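Local coordinates for protein restriction endonuclease (Mycobacterium sp., PDB 4F0Q) that cleaves DNA in a cytosine methylation-dependent manner, as a tetramer whose subunits probably pair a PUA-like recognition domain with a PD-(D/E)XK-type nuclease domain, at residues 148-160 with 221-235. Residues are numbered along the deposited sequence; the frame is centred on the assembly and turned at random.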
ATOM      1  N   GLU A 148     -14.945  14.074  30.525  1.00 18.47           N
ATOM      2  CA  GLU A 148     -14.750  14.992  31.637  1.00 18.46           C
ATOM      3  C   GLU A 148     -13.294  15.440  31.743  1.00 21.84           C
ATOM      4  O   GLU A 148     -13.010  16.585  32.095  1.00 19.93           O
ATOM      5  CB  GLU A 148     -15.193  14.337  32.946  1.00 22.42           C
ATOM      6  CG  GLU A 148     -15.467  15.321  34.066  1.00 30.16           C
ATOM      7  CD  GLU A 148     -16.700  16.163  33.807  1.00 28.07           C
ATOM      8  OE1 GLU A 148     -17.661  15.642  33.202  1.00 31.73           O
ATOM      9  OE2 GLU A 148     -16.708  17.347  34.203  1.00 32.24           O
ATOM     10  N   GLU A 149     -12.374  14.530  31.440  1.00 21.87           N
ATOM     11  CA  GLU A 149     -10.951  14.852  31.470  1.00 15.25           C
ATOM     12  C   GLU A 149     -10.553  15.696  30.265  1.00 15.94           C
ATOM     13  O   GLU A 149      -9.730  16.604  30.377  1.00 17.12           O
ATOM     14  CB  GLU A 149     -10.105  13.578  31.526  1.00 16.03           C
ATOM     15  CG  GLU A 149     -10.231  12.807  32.829  1.00 16.89           C
ATOM     16  CD  GLU A 149      -9.305  11.608  32.891  1.00 16.75           C
ATOM     17  OE1 GLU A 149      -8.617  11.330  31.886  1.00 17.08           O
ATOM     18  OE2 GLU A 149      -9.263  10.944  33.948  1.00 21.85           O
ATOM     19  N   ARG A 150     -11.145  15.393  29.113  1.00 20.91           N
ATOM     20  CA  ARG A 150     -10.835  16.108  27.880  1.00 17.43           C
ATOM     21  C   ARG A 150     -11.387  17.531  27.890  1.00 13.51           C
ATOM     22  O   ARG A 150     -10.918  18.393  27.146  1.00 13.93           O
ATOM     23  CB  ARG A 150     -11.353  15.336  26.664  1.00 16.12           C
ATOM     24  CG  ARG A 150     -10.658  14.001  26.451  1.00 14.88           C
ATOM     25  CD  ARG A 150     -11.088  13.342  25.151  1.00 15.27           C
ATOM     26  NE  ARG A 150     -12.473  12.884  25.188  1.00 14.91           N
ATOM     27  CZ  ARG A 150     -12.855  11.691  25.633  1.00 13.60           C
ATOM     28  NH1 ARG A 150     -11.953  10.832  26.087  1.00 14.06           N
ATOM     29  NH2 ARG A 150     -14.137  11.358  25.627  1.00 16.75           N
ATOM     30  N   LEU A 151     -12.381  17.771  28.739  1.00 17.88           N
ATOM     31  CA  LEU A 151     -12.940  19.109  28.912  1.00 17.94           C
ATOM     32  C   LEU A 151     -11.903  20.053  29.510  1.00 18.26           C
ATOM     33  O   LEU A 151     -11.947  21.262  29.284  1.00 17.50           O
ATOM     34  CB  LEU A 151     -14.175  19.061  29.815  1.00 18.29           C
ATOM     35  CG  LEU A 151     -15.497  18.619  29.187  1.00 17.39           C
ATOM     36  CD1 LEU A 151     -16.525  18.312  30.263  1.00 20.82           C
ATOM     37  CD2 LEU A 151     -16.015  19.696  28.253  1.00 19.28           C
ATOM     38  N   LEU A 152     -10.971  19.487  30.270  1.00 20.94           N
ATOM     39  CA  LEU A 152      -9.951  20.264  30.965  1.00 15.20           C
ATOM     40  C   LEU A 152      -8.721  20.514  30.099  1.00 14.44           C
ATOM     41  O   LEU A 152      -7.920  21.399  30.396  1.00 16.94           O
ATOM     42  CB  LEU A 152      -9.528  19.544  32.247  1.00 18.34           C
ATOM     43  CG  LEU A 152     -10.629  19.274  33.270  1.00 18.41           C
ATOM     44  CD1 LEU A 152     -10.096  18.419  34.408  1.00 19.44           C
ATOM     45  CD2 LEU A 152     -11.186  20.584  33.797  1.00 22.71           C
ATOM     46  N   ALA A 153      -8.579  19.730  29.034  1.00 12.55           N
ATOM     47  CA  ALA A 153      -7.409  19.807  28.161  1.00 11.73           C
ATOM     48  C   ALA A 153      -7.231  21.185  27.533  1.00 14.32           C
ATOM     49  O   ALA A 153      -8.114  21.671  26.826  1.00 15.33           O
ATOM     50  CB  ALA A 153      -7.484  18.738  27.080  1.00 13.81           C
ATOM     51  N   PRO A 154      -6.076  21.819  27.791  1.00 15.42           N
ATOM     52  CA  PRO A 154      -5.757  23.141  27.244  1.00 13.18           C
ATOM     53  C   PRO A 154      -5.399  23.082  25.762  1.00 13.77           C
ATOM     54  O   PRO A 154      -4.460  22.379  25.385  1.00 18.98           O
ATOM     55  CB  PRO A 154      -4.542  23.574  28.067  1.00 12.55           C
ATOM     56  CG  PRO A 154      -3.901  22.298  28.487  1.00 14.44           C
ATOM     57  CD  PRO A 154      -5.018  21.316  28.686  1.00 13.15           C
ATOM     58  N   PRO A 155      -6.147  23.814  24.924  1.00 14.32           N
ATOM     59  CA  PRO A 155      -5.887  23.891  23.482  1.00 17.16           C
ATOM     60  C   PRO A 155      -4.497  24.438  23.184  1.00 13.36           C
ATOM     61  O   PRO A 155      -4.043  25.358  23.861  1.00 15.25           O
ATOM     62  CB  PRO A 155      -6.952  24.875  22.988  1.00 15.21           C
ATOM     63  CG  PRO A 155      -8.040  24.793  23.998  1.00 16.82           C
ATOM     64  CD  PRO A 155      -7.353  24.566  25.308  1.00 15.27           C
ATOM     65  N   LEU A 156      -3.831  23.873  22.182  1.00 17.12           N
ATOM     66  CA  LEU A 156      -2.515  24.358  21.779  1.00 18.91           C
ATOM     67  C   LEU A 156      -2.613  25.335  20.613  1.00 16.05           C
ATOM     68  O   LEU A 156      -2.641  24.932  19.449  1.00 16.97           O
ATOM     69  CB  LEU A 156      -1.583  23.194  21.428  1.00 20.27           C
ATOM     70  CG  LEU A 156      -0.685  22.662  22.550  1.00 15.13           C
ATOM     71  CD1 LEU A 156      -1.506  22.066  23.687  1.00 13.56           C
ATOM     72  CD2 LEU A 156       0.304  21.643  22.008  1.00 14.47           C
ATOM     73  N   PHE A 157      -2.668  26.622  20.940  1.00 17.33           N
ATOM     74  CA  PHE A 157      -2.712  27.675  19.934  1.00 17.70           C
ATOM     75  C   PHE A 157      -1.324  27.915  19.360  1.00 16.52           C
ATOM     76  O   PHE A 157      -0.432  28.408  20.051  1.00 17.31           O
ATOM     77  CB  PHE A 157      -3.269  28.968  20.534  1.00 13.64           C
ATOM     78  CG  PHE A 157      -4.768  29.016  20.582  1.00 17.43           C
ATOM     79  CD1 PHE A 157      -5.485  28.059  21.281  1.00 17.33           C
ATOM     80  CD2 PHE A 157      -5.461  30.023  19.932  1.00 21.75           C
ATOM     81  CE1 PHE A 157      -6.865  28.102  21.324  1.00 21.52           C
ATOM     82  CE2 PHE A 157      -6.842  30.073  19.975  1.00 21.84           C
ATOM     83  CZ  PHE A 157      -7.544  29.112  20.672  1.00 24.05           C
ATOM     84  N   LEU A 158      -1.149  27.560  18.093  1.00 13.65           N
ATOM     85  CA  LEU A 158       0.154  27.655  17.452  1.00 15.98           C
ATOM     86  C   LEU A 158       0.396  29.026  16.833  1.00 15.63           C
ATOM     87  O   LEU A 158      -0.490  29.605  16.211  1.00 13.97           O
ATOM     88  CB  LEU A 158       0.305  26.563  16.391  1.00 13.99           C
ATOM     89  CG  LEU A 158       0.092  25.134  16.896  1.00 15.77           C
ATOM     90  CD1 LEU A 158       0.226  24.131  15.763  1.00 14.13           C
ATOM     91  CD2 LEU A 158       1.065  24.812  18.020  1.00 19.15           C
ATOM     92  N   PHE A 159       1.607  29.538  17.021  1.00 17.95           N
ATOM     93  CA  PHE A 159       2.029  30.783  16.396  1.00 15.93           C
ATOM     94  C   PHE A 159       3.444  30.624  15.858  1.00 15.68           C
ATOM     95  O   PHE A 159       4.235  29.856  16.404  1.00 17.80           O
ATOM     96  CB  PHE A 159       1.984  31.938  17.399  1.00 16.19           C
ATOM     97  CG  PHE A 159       0.606  32.250  17.907  1.00 15.96           C
ATOM     98  CD1 PHE A 159      -0.216  33.129  17.221  1.00 17.18           C
ATOM     99  CD2 PHE A 159       0.135  31.671  19.074  1.00 15.48           C
ATOM    100  CE1 PHE A 159      -1.483  33.419  17.686  1.00 14.37           C
ATOM    101  CE2 PHE A 159      -1.132  31.958  19.543  1.00 15.44           C
ATOM    102  CZ  PHE A 159      -1.942  32.833  18.848  1.00 17.53           C
ATOM    103  N   ARG A 160       3.767  31.342  14.787  1.00 16.48           N
ATOM    104  CA  ARG A 160       5.141  31.326  14.284  1.00 19.51           C
ATOM    105  C   ARG A 160       5.630  32.702  13.834  1.00 19.45           C
ATOM    106  O   ARG A 160       4.941  33.408  13.103  1.00 20.17           O
ATOM    107  CB  ARG A 160       5.316  30.290  13.166  1.00 19.57           C
ATOM    108  CG  ARG A 160       4.423  30.495  11.955  1.00 20.39           C
ATOM    109  CD  ARG A 160       4.644  29.397  10.928  1.00 21.15           C
ATOM    110  NE  ARG A 160       3.668  29.447   9.843  1.00 24.55           N
ATOM    111  CZ  ARG A 160       3.626  28.578   8.839  1.00 20.92           C
ATOM    112  NH1 ARG A 160       4.506  27.589   8.780  1.00 23.69           N
ATOM    113  NH2 ARG A 160       2.705  28.695   7.893  1.00 19.05           N
ATOM    114  N   PHE A 221     -11.886  33.917  19.738  1.00 20.77           N
ATOM    115  CA  PHE A 221     -11.093  34.035  20.957  1.00 21.69           C
ATOM    116  C   PHE A 221     -11.940  34.113  22.222  1.00 20.05           C
ATOM    117  O   PHE A 221     -11.408  34.121  23.332  1.00 24.20           O
ATOM    118  CB  PHE A 221     -10.131  35.221  20.878  1.00 22.51           C
ATOM    119  CG  PHE A 221      -8.691  34.818  20.770  1.00 24.58           C
ATOM    120  CD1 PHE A 221      -7.994  34.384  21.886  1.00 23.47           C
ATOM    121  CD2 PHE A 221      -8.034  34.864  19.553  1.00 24.64           C
ATOM    122  CE1 PHE A 221      -6.669  34.006  21.789  1.00 29.76           C
ATOM    123  CE2 PHE A 221      -6.707  34.490  19.450  1.00 23.54           C
ATOM    124  CZ  PHE A 221      -6.024  34.059  20.569  1.00 27.22           C
ATOM    125  N   ARG A 222     -13.259  34.165  22.056  1.00 22.69           N
ATOM    126  CA  ARG A 222     -14.168  34.115  23.194  1.00 20.96           C
ATOM    127  C   ARG A 222     -14.151  32.724  23.824  1.00 21.04           C
ATOM    128  O   ARG A 222     -14.556  32.545  24.972  1.00 23.07           O
ATOM    129  CB  ARG A 222     -15.586  34.506  22.778  1.00 20.91           C
ATOM    130  CG  ARG A 222     -15.719  35.962  22.360  1.00 21.08           C
ATOM    131  CD  ARG A 222     -17.174  36.362  22.185  1.00 22.41           C
ATOM    132  NE  ARG A 222     -17.823  35.618  21.111  1.00 20.62           N
ATOM    133  CZ  ARG A 222     -19.091  35.786  20.749  1.00 20.65           C
ATOM    134  NH1 ARG A 222     -19.850  36.673  21.377  1.00 21.23           N
ATOM    135  NH2 ARG A 222     -19.600  35.066  19.760  1.00 22.13           N
ATOM    136  N   TRP A 223     -13.681  31.747  23.054  1.00 17.89           N
ATOM    137  CA  TRP A 223     -13.439  30.398  23.550  1.00 17.22           C
ATOM    138  C   TRP A 223     -12.437  30.463  24.699  1.00 19.30           C
ATOM    139  O   TRP A 223     -12.660  29.903  25.778  1.00 20.95           O
ATOM    140  CB  TRP A 223     -12.879  29.538  22.413  1.00 19.98           C
ATOM    141  CG  TRP A 223     -12.605  28.105  22.766  1.00 19.71           C
ATOM    142  CD1 TRP A 223     -13.104  27.405  23.827  1.00 21.71           C
ATOM    143  CD2 TRP A 223     -11.762  27.196  22.046  1.00 18.24           C
ATOM    144  NE1 TRP A 223     -12.623  26.117  23.812  1.00 17.79           N
ATOM    145  CE2 TRP A 223     -11.797  25.964  22.729  1.00 18.47           C
ATOM    146  CE3 TRP A 223     -10.982  27.304  20.892  1.00 16.28           C
ATOM    147  CZ2 TRP A 223     -11.085  24.850  22.294  1.00 17.02           C
ATOM    148  CZ3 TRP A 223     -10.273  26.197  20.463  1.00 14.17           C
ATOM    149  CH2 TRP A 223     -10.329  24.987  21.162  1.00 15.94           C
ATOM    150  N   ILE A 224     -11.335  31.164  24.454  1.00 21.43           N
ATOM    151  CA  ILE A 224     -10.292  31.342  25.455  1.00 25.65           C
ATOM    152  C   ILE A 224     -10.791  32.201  26.612  1.00 22.63           C
ATOM    153  O   ILE A 224     -10.457  31.945  27.769  1.00 23.52           O
ATOM    154  CB  ILE A 224      -9.021  31.959  24.836  1.00 25.10           C
ATOM    155  CG1 ILE A 224      -8.496  31.059  23.718  1.00 29.38           C
ATOM    156  CG2 ILE A 224      -7.946  32.158  25.890  1.00 18.95           C
ATOM    157  CD1 ILE A 224      -8.246  29.632  24.164  1.00 26.73           C
ATOM    158  N   ASP A 225     -11.600  33.209  26.295  1.00 24.16           N
ATOM    159  CA  ASP A 225     -12.214  34.052  27.317  1.00 18.94           C
ATOM    160  C   ASP A 225     -13.008  33.198  28.293  1.00 18.41           C
ATOM    161  O   ASP A 225     -12.913  33.374  29.507  1.00 21.70           O
ATOM    162  CB  ASP A 225     -13.138  35.093  26.685  1.00 22.41           C
ATOM    163  CG  ASP A 225     -12.399  36.076  25.801  1.00 22.38           C
ATOM    164  OD1 ASP A 225     -11.150  36.070  25.811  1.00 19.16           O
ATOM    165  OD2 ASP A 225     -13.071  36.865  25.102  1.00 22.19           O
ATOM    166  N   ASP A 226     -13.790  32.269  27.752  1.00 22.10           N
ATOM    167  CA  ASP A 226     -14.577  31.357  28.570  1.00 20.77           C
ATOM    168  C   ASP A 226     -13.679  30.408  29.354  1.00 20.71           C
ATOM    169  O   ASP A 226     -13.915  30.163  30.537  1.00 23.20           O
ATOM    170  CB  ASP A 226     -15.557  30.562  27.706  1.00 19.54           C
ATOM    171  CG  ASP A 226     -16.577  31.448  27.022  1.00 18.81           C
ATOM    172  OD1 ASP A 226     -16.817  32.568  27.518  1.00 21.72           O
ATOM    173  OD2 ASP A 226     -17.139  31.023  25.992  1.00 23.38           O
ATOM    174  N   ARG A 227     -12.652  29.873  28.698  1.00 21.13           N
ATOM    175  CA  ARG A 227     -11.710  28.990  29.381  1.00 15.87           C
ATOM    176  C   ARG A 227     -10.913  29.720  30.466  1.00 21.68           C
ATOM    177  O   ARG A 227     -10.523  29.120  31.468  1.00 16.07           O
ATOM    178  CB  ARG A 227     -10.769  28.306  28.386  1.00 14.92           C
ATOM    179  CG  ARG A 227     -11.428  27.203  27.574  1.00 16.35           C
ATOM    180  CD  ARG A 227     -10.393  26.304  26.910  1.00 16.98           C
ATOM    181  NE  ARG A 227      -9.492  25.694  27.886  1.00 13.78           N
ATOM    182  CZ  ARG A 227      -9.744  24.558  28.528  1.00 11.64           C
ATOM    183  NH1 ARG A 227     -10.872  23.901  28.303  1.00 14.85           N
ATOM    184  NH2 ARG A 227      -8.867  24.079  29.400  1.00 14.16           N
ATOM    185  N   ARG A 228     -10.676  31.013  30.263  1.00 19.40           N
ATOM    186  CA  ARG A 228      -9.984  31.827  31.257  1.00 20.05           C
ATOM    187  C   ARG A 228     -10.960  32.376  32.292  1.00 21.46           C
ATOM    188  O   ARG A 228     -10.552  32.967  33.291  1.00 21.61           O
ATOM    189  CB  ARG A 228      -9.236  32.986  30.592  1.00 22.02           C
ATOM    190  CG  ARG A 228      -8.060  32.571  29.725  1.00 21.45           C
ATOM    191  CD  ARG A 228      -7.362  33.788  29.142  1.00 19.24           C
ATOM    192  NE  ARG A 228      -6.663  34.560  30.165  1.00 20.35           N
ATOM    193  CZ  ARG A 228      -6.207  35.796  29.988  1.00 19.15           C
ATOM    194  NH1 ARG A 228      -6.386  36.407  28.825  1.00 18.76           N
ATOM    195  NH2 ARG A 228      -5.580  36.423  30.972  1.00 18.61           N
ATOM    196  N   ASN A 229     -12.251  32.181  32.043  1.00 23.29           N
ATOM    197  CA  ASN A 229     -13.288  32.680  32.938  1.00 21.54           C
ATOM    198  C   ASN A 229     -13.461  31.776  34.154  1.00 22.37           C
ATOM    199  O   ASN A 229     -13.862  30.620  34.029  1.00 21.93           O
ATOM    200  CB  ASN A 229     -14.614  32.819  32.188  1.00 21.74           C
ATOM    201  CG  ASN A 229     -15.554  33.809  32.842  1.00 23.38           C
ATOM    202  OD1 ASN A 229     -15.517  34.012  34.055  1.00 26.87           O
ATOM    203  ND2 ASN A 229     -16.407  34.433  32.038  1.00 25.30           N
ATOM    204  N   ALA A 230     -13.158  32.313  35.333  1.00 26.13           N
ATOM    205  CA  ALA A 230     -13.233  31.544  36.570  1.00 22.95           C
ATOM    206  C   ALA A 230     -14.674  31.288  36.998  1.00 20.40           C
ATOM    207  O   ALA A 230     -14.943  30.395  37.803  1.00 21.71           O
ATOM    208  CB  ALA A 230     -12.465  32.249  37.679  1.00 23.66           C
ATOM    209  N   ALA A 231     -15.598  32.073  36.454  1.00 19.90           N
ATOM    210  CA  ALA A 231     -17.011  31.940  36.788  1.00 20.76           C
ATOM    211  C   ALA A 231     -17.653  30.779  36.037  1.00 25.50           C
ATOM    212  O   ALA A 231     -18.729  30.307  36.407  1.00 25.15           O
ATOM    213  CB  ALA A 231     -17.747  33.236  36.492  1.00 23.60           C
ATOM    214  N   LEU A 232     -16.985  30.322  34.983  1.00 28.19           N
ATOM    215  CA  LEU A 232     -17.516  29.259  34.139  1.00 24.27           C
ATOM    216  C   LEU A 232     -16.832  27.924  34.409  1.00 23.89           C
ATOM    217  O   LEU A 232     -15.609  27.855  34.528  1.00 21.52           O
ATOM    218  CB  LEU A 232     -17.353  29.623  32.661  1.00 18.85           C
ATOM    219  CG  LEU A 232     -17.978  30.939  32.198  1.00 22.61           C
ATOM    220  CD1 LEU A 232     -17.691  31.171  30.725  1.00 24.14           C
ATOM    221  CD2 LEU A 232     -19.473  30.946  32.464  1.00 21.93           C
ATOM    222  N   ALA A 233     -17.631  26.866  34.503  1.00 25.57           N
ATOM    223  CA  ALA A 233     -17.095  25.516  34.614  1.00 23.59           C
ATOM    224  C   ALA A 233     -16.469  25.126  33.281  1.00 21.63           C
ATOM    225  O   ALA A 233     -16.746  25.750  32.258  1.00 19.76           O
ATOM    226  CB  ALA A 233     -18.195  24.539  34.994  1.00 22.69           C
ATOM    227  N   ALA A 234     -15.627  24.098  33.295  1.00 23.93           N
ATOM    228  CA  ALA A 234     -14.933  23.658  32.087  1.00 22.02           C
ATOM    229  C   ALA A 234     -15.905  23.230  30.991  1.00 21.00           C
ATOM    230  O   ALA A 234     -15.633  23.410  29.805  1.00 20.42           O
ATOM    231  CB  ALA A 234     -13.968  22.530  32.411  1.00 22.46           C
ATOM    232  N   GLY A 235     -17.039  22.669  31.397  1.00 23.93           N
ATOM    233  CA  GLY A 235     -18.054  22.232  30.456  1.00 21.58           C
ATOM    234  C   GLY A 235     -18.901  23.376  29.930  1.00 19.33           C
ATOM    235  O   GLY A 235     -19.721  23.189  29.032  1.00 21.15           O
TER
HETATM  236  O   HOH W   1     -16.902  20.613  33.504  1.00 22.82           O
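F157 and P155 pack on helix 222-227 while R227 of that helix bonds to the backbone of L151 and L152, ahead of strand 156-166, a mostly buried contact in the N-terminal part of the chain. That part belongs to the AspBHI N-terminal family of the PUA clan. The helix packs against the start of a strand in the large mixed sheet.

F157, F221 and W223 form an aromatic cluster. The F157 and W223 rings are inclined at 49°, with CE3 of W223 at the F157 edge. F157 CE2 lies 4.1 Å from F221 CZ, over one face of the F221 ring. From the helix side, I224 sends CD1 to 3.5 Å from F157 CE1. With CG anti to the backbone N (chi1 -179°), the W223 indole reaches out from the helix to P155, whose CG is 3.5 Å from CZ2 of W223.

R227 supplies the polar part. Its chain bends at chi3 (58°), and P155 CD lies over one guanidinium face, 3.5 Å from NE. NH1 donates to L151 O at 3.0 Å, fairly straight and in the guanidinium plane. NH2 reaches L152 O at 3.0 Å, a more bent bond from above the carbonyl plane. NE also bonds to A83 O and NH2 to R82 O. Farther along, A234 CB sits 3.7 Å from L152 CD2.

The guanidinium therefore gathers four backbone carbonyls from two parts of the chain. These bonds probably help to satisfy the buried charge and hold the group's rotation, while the aromatic cluster joins helix to strand by apolar packing.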